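Local coordinates for glycosyl hydrolases family 2, sugar binding domain protein (Bacteroides uniformis str. 3978 T3 ii, PDB 6D1P), which probably hydrolyses O-glycosidic bonds as a beta-glucuronidase of glycosyl hydrolase family 2 from a human gut bacterium, at residues E639-V652 with R666-V680. Numbering follows the deposited sequence.
Sequences EPKEILVYSNCPEV and RNSQDFPAAGLRWNV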
# COMPACT_ATOMS: atom_id res chain seq x y z
N GLU A 639 37.92 22.51 33.78
CA GLU A 639 36.86 22.12 34.70
C GLU A 639 36.86 20.61 34.90
O GLU A 639 36.94 19.86 33.92
CB GLU A 639 35.51 22.57 34.17
CG GLU A 639 34.37 21.70 34.68
CD GLU A 639 33.01 22.17 34.23
OE1 GLU A 639 32.85 22.62 33.08
OE2 GLU A 639 32.07 22.09 35.06
N PRO A 640 36.79 20.11 36.14
CA PRO A 640 36.78 18.66 36.35
C PRO A 640 35.47 18.05 35.87
O PRO A 640 34.38 18.59 36.11
CB PRO A 640 36.94 18.51 37.87
CG PRO A 640 36.34 19.77 38.41
CD PRO A 640 36.66 20.86 37.41
N LYS A 641 35.58 16.92 35.18
CA LYS A 641 34.46 16.29 34.50
C LYS A 641 34.19 14.91 35.07
O LYS A 641 35.13 14.15 35.34
CB LYS A 641 34.70 16.18 32.98
CG LYS A 641 34.42 17.46 32.24
CD LYS A 641 32.98 17.93 32.52
CE LYS A 641 32.72 19.28 31.88
NZ LYS A 641 31.39 19.86 32.19
N GLU A 642 32.91 14.60 35.24
CA GLU A 642 32.49 13.35 35.84
C GLU A 642 32.58 12.19 34.86
O GLU A 642 32.26 12.33 33.67
CB GLU A 642 31.05 13.49 36.35
CG GLU A 642 30.40 12.22 36.85
CD GLU A 642 28.89 12.27 36.67
OE1 GLU A 642 28.42 12.15 35.50
OE2 GLU A 642 28.18 12.48 37.68
N ILE A 643 33.04 11.04 35.36
CA ILE A 643 33.10 9.78 34.64
C ILE A 643 32.45 8.72 35.52
O ILE A 643 32.85 8.55 36.68
CB ILE A 643 34.55 9.38 34.28
CG1 ILE A 643 35.15 10.30 33.23
CG2 ILE A 643 34.63 7.94 33.78
CD1 ILE A 643 35.83 11.51 33.81
N LEU A 644 31.45 8.03 34.99
CA LEU A 644 30.79 6.95 35.72
C LEU A 644 31.20 5.61 35.13
O LEU A 644 31.40 5.48 33.92
CB LEU A 644 29.26 7.08 35.66
CG LEU A 644 28.66 8.47 35.90
CD1 LEU A 644 27.16 8.53 35.49
CD2 LEU A 644 28.86 8.91 37.34
N VAL A 645 31.30 4.60 35.97
CA VAL A 645 31.65 3.27 35.51
C VAL A 645 30.62 2.29 36.05
O VAL A 645 30.24 2.37 37.23
CB VAL A 645 33.07 2.86 35.95
CG1 VAL A 645 33.34 1.44 35.51
CG2 VAL A 645 34.10 3.80 35.34
N TYR A 646 30.18 1.38 35.21
CA TYR A 646 29.19 0.40 35.63
C TYR A 646 29.88 -0.96 35.63
O TYR A 646 30.15 -1.54 34.58
CB TYR A 646 27.92 0.48 34.76
CG TYR A 646 27.14 1.71 35.17
CD1 TYR A 646 26.20 1.64 36.22
CD2 TYR A 646 27.41 2.95 34.61
CE1 TYR A 646 25.52 2.78 36.64
CE2 TYR A 646 26.74 4.09 35.03
CZ TYR A 646 25.80 4.00 36.06
OH TYR A 646 25.14 5.12 36.47
N SER A 647 30.19 -1.44 36.84
CA SER A 647 30.86 -2.71 37.02
C SER A 647 30.25 -3.41 38.23
O SER A 647 29.80 -2.76 39.17
CB SER A 647 32.37 -2.51 37.20
OG SER A 647 33.00 -3.68 37.69
N ASN A 648 30.22 -4.75 38.17
CA ASN A 648 29.97 -5.58 39.34
C ASN A 648 31.27 -6.07 40.00
O ASN A 648 31.21 -6.99 40.82
CB ASN A 648 29.10 -6.78 38.96
CG ASN A 648 29.66 -7.55 37.78
OD1 ASN A 648 30.70 -7.17 37.21
ND2 ASN A 648 28.98 -8.62 37.40
N CYS A 649 32.42 -5.51 39.61
CA CYS A 649 33.67 -5.87 40.27
C CYS A 649 33.77 -5.14 41.61
O CYS A 649 33.39 -3.97 41.70
CB CYS A 649 34.88 -5.50 39.38
SG CYS A 649 35.18 -6.61 37.95
N PRO A 650 34.29 -5.80 42.66
CA PRO A 650 34.37 -5.13 43.98
C PRO A 650 35.19 -3.85 43.96
O PRO A 650 34.83 -2.88 44.65
CB PRO A 650 35.00 -6.19 44.88
CG PRO A 650 34.65 -7.49 44.23
CD PRO A 650 34.63 -7.23 42.74
N GLU A 651 36.27 -3.80 43.18
CA GLU A 651 37.14 -2.64 43.10
C GLU A 651 37.44 -2.33 41.65
O GLU A 651 37.64 -3.24 40.83
CB GLU A 651 38.47 -2.85 43.82
CG GLU A 651 38.56 -2.23 45.20
CD GLU A 651 39.95 -2.38 45.81
OE1 GLU A 651 40.56 -1.35 46.18
OE2 GLU A 651 40.43 -3.54 45.89
N VAL A 652 37.50 -1.05 41.34
CA VAL A 652 37.72 -0.56 39.99
C VAL A 652 38.67 0.60 40.09
O VAL A 652 38.47 1.51 40.91
CB VAL A 652 36.41 -0.12 39.31
CG1 VAL A 652 36.71 0.61 38.01
CG2 VAL A 652 35.52 -1.33 39.07
N ARG A 666 33.14 -0.77 45.20
CA ARG A 666 31.78 -0.74 44.69
C ARG A 666 30.79 -0.75 45.86
O ARG A 666 30.88 -1.59 46.77
CB ARG A 666 31.52 -1.93 43.75
CG ARG A 666 30.20 -1.78 42.97
CD ARG A 666 29.73 -3.08 42.31
NE ARG A 666 28.45 -2.88 41.64
CZ ARG A 666 27.26 -2.94 42.24
NH1 ARG A 666 27.17 -3.21 43.54
NH2 ARG A 666 26.16 -2.74 41.54
N ASN A 667 29.83 0.18 45.82
CA ASN A 667 28.81 0.29 46.84
C ASN A 667 27.51 0.75 46.17
O ASN A 667 27.36 1.94 45.87
CB ASN A 667 29.25 1.25 47.94
CG ASN A 667 28.19 1.49 48.97
OD1 ASN A 667 27.18 0.78 49.02
ND2 ASN A 667 28.39 2.51 49.81
N SER A 668 26.57 -0.20 45.98
CA SER A 668 25.30 0.07 45.31
C SER A 668 24.63 1.34 45.83
O SER A 668 24.10 2.13 45.04
CB SER A 668 24.35 -1.11 45.48
OG SER A 668 24.70 -2.23 44.67
N GLN A 669 24.64 1.55 47.16
CA GLN A 669 23.94 2.67 47.78
C GLN A 669 24.61 4.02 47.55
O GLN A 669 24.00 5.05 47.85
CB GLN A 669 23.78 2.44 49.28
CG GLN A 669 22.89 1.26 49.62
CD GLN A 669 21.58 1.30 48.84
OE1 GLN A 669 20.87 2.31 48.84
NE2 GLN A 669 21.26 0.19 48.17
N ASP A 670 25.84 4.04 47.04
CA ASP A 670 26.59 5.29 46.85
C ASP A 670 26.30 5.81 45.43
O ASP A 670 27.11 5.70 44.51
CB ASP A 670 28.07 5.04 47.09
CG ASP A 670 28.86 6.32 47.36
OD1 ASP A 670 28.39 7.41 46.98
OD2 ASP A 670 29.94 6.23 47.98
N PHE A 671 25.10 6.38 45.26
CA PHE A 671 24.58 6.77 43.96
C PHE A 671 25.25 8.04 43.46
O PHE A 671 25.41 8.99 44.23
CB PHE A 671 23.07 6.97 44.05
CG PHE A 671 22.46 7.57 42.82
CD1 PHE A 671 22.01 6.76 41.78
CD2 PHE A 671 22.29 8.95 42.71
CE1 PHE A 671 21.42 7.31 40.64
CE2 PHE A 671 21.69 9.51 41.57
CZ PHE A 671 21.26 8.69 40.53
N PRO A 672 25.61 8.12 42.17
CA PRO A 672 25.36 7.08 41.16
C PRO A 672 26.57 6.23 40.84
O PRO A 672 27.67 6.52 41.30
CB PRO A 672 24.97 7.89 39.93
CG PRO A 672 25.90 9.09 40.04
CD PRO A 672 26.02 9.39 41.54
N ALA A 673 26.35 5.21 40.00
CA ALA A 673 27.38 4.27 39.55
C ALA A 673 27.97 3.45 40.70
O ALA A 673 29.11 2.97 40.59
CB ALA A 673 28.51 5.00 38.80
N ALA A 674 27.19 3.25 41.77
CA ALA A 674 27.59 2.41 42.91
C ALA A 674 28.97 2.79 43.44
O ALA A 674 29.81 1.93 43.73
CB ALA A 674 27.53 0.92 42.56
N GLY A 675 29.21 4.10 43.58
CA GLY A 675 30.49 4.60 44.05
C GLY A 675 31.61 4.64 43.03
O GLY A 675 32.60 5.35 43.25
N LEU A 676 31.50 3.92 41.91
CA LEU A 676 32.54 3.89 40.88
C LEU A 676 32.39 5.11 39.97
O LEU A 676 31.95 5.04 38.82
CB LEU A 676 32.48 2.58 40.10
CG LEU A 676 32.32 1.37 41.03
CD1 LEU A 676 32.18 0.05 40.28
CD2 LEU A 676 33.47 1.30 42.08
N ARG A 677 32.77 6.26 40.51
CA ARG A 677 32.71 7.52 39.77
C ARG A 677 33.89 8.38 40.20
O ARG A 677 34.30 8.35 41.36
CB ARG A 677 31.40 8.26 40.01
CG ARG A 677 31.11 8.59 41.49
CD ARG A 677 29.83 9.41 41.64
NE ARG A 677 29.66 9.87 43.01
CZ ARG A 677 29.13 9.14 43.99
NH1 ARG A 677 28.71 7.90 43.75
NH2 ARG A 677 29.03 9.64 45.21
N TRP A 678 34.43 9.13 39.23
CA TRP A 678 35.54 10.05 39.40
C TRP A 678 35.22 11.37 38.72
O TRP A 678 34.53 11.41 37.70
CB TRP A 678 36.84 9.51 38.78
CG TRP A 678 37.36 8.29 39.42
CD1 TRP A 678 38.43 8.20 40.27
CD2 TRP A 678 36.85 6.96 39.28
NE1 TRP A 678 38.62 6.90 40.66
CE2 TRP A 678 37.67 6.11 40.07
CE3 TRP A 678 35.80 6.39 38.56
CZ2 TRP A 678 37.46 4.74 40.16
CZ3 TRP A 678 35.58 5.03 38.67
CH2 TRP A 678 36.41 4.22 39.45
N ASN A 679 35.71 12.46 39.30
CA ASN A 679 35.78 13.73 38.59
C ASN A 679 37.21 13.92 38.13
O ASN A 679 38.15 13.55 38.84
CB ASN A 679 35.32 14.89 39.47
CG ASN A 679 33.82 14.88 39.69
OD1 ASN A 679 33.17 13.85 39.52
ND2 ASN A 679 33.27 16.03 40.06
N VAL A 680 37.38 14.45 36.93
CA VAL A 680 38.68 14.36 36.27
C VAL A 680 38.88 15.59 35.39
O VAL A 680 37.91 16.12 34.83
CB VAL A 680 38.78 13.06 35.44
CG1 VAL A 680 40.07 13.02 34.68
CG2 VAL A 680 38.65 11.80 36.31
O HOH W 1 29.04 0.68 38.91
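Trp678 and Val645 meet on the face of an antiparallel strand pair, 641-647 with 677-680, that carries Ile643, Trp678 and Val680; Val645 CG2 lies 3.8 Å from Trp678 CZ3. Trp678 sets CG anti to its carbonyl carbon (chi1 -65°), which carries the indole toward Val652, whose carbonyl O approaches the ring edge in plane, 3.5 Å from CZ2, while Val652 CG1 packs on CH2. Leu676 CD1 touches both Val652 CG2 and Ser647 CB; farther along the same face, Ile643 CD1 reaches Val680 CB at 3.7 Å. Ile643 and Trp678 exchange backbone hydrogen bonds, and Val645 N continues the ladder to Leu676 O. On the reverse face Leu644 CB meets Ala673 CB, and its CD2 touches Arg677 CB. Leu644 CD2 also lies 4.0 Å from Pro672 CG. Ala673 CB lies over one face of the Tyr646 ring, offset toward the rim, and a water joins Val645 O, Ser647 N and Ala673 O. Arg666 reaches along an extended chain to give NE to Ser647 O (2.8 Å), which lies in the guanidinium plane; Ala674 CB covers one face of that group, and NH1 bonds Ser668 OG. Arg677 turns away to a salt bridge with Asp670 (NH2 to OD1, 2.9 Å); its NH1 also bonds Asp670 O and Pro672 O, linking strand 677-680 to the preceding loop. Both segments belong to the DUF4982 region; Leu623 and Ile625 of strand 623-625 and Leu654 of strand 651-656 extend the apolar layer, whereas Tyr646 and Pro672 rest on helix 550-564, where Asp558 bonds Tyr646 OH and Ala673 N.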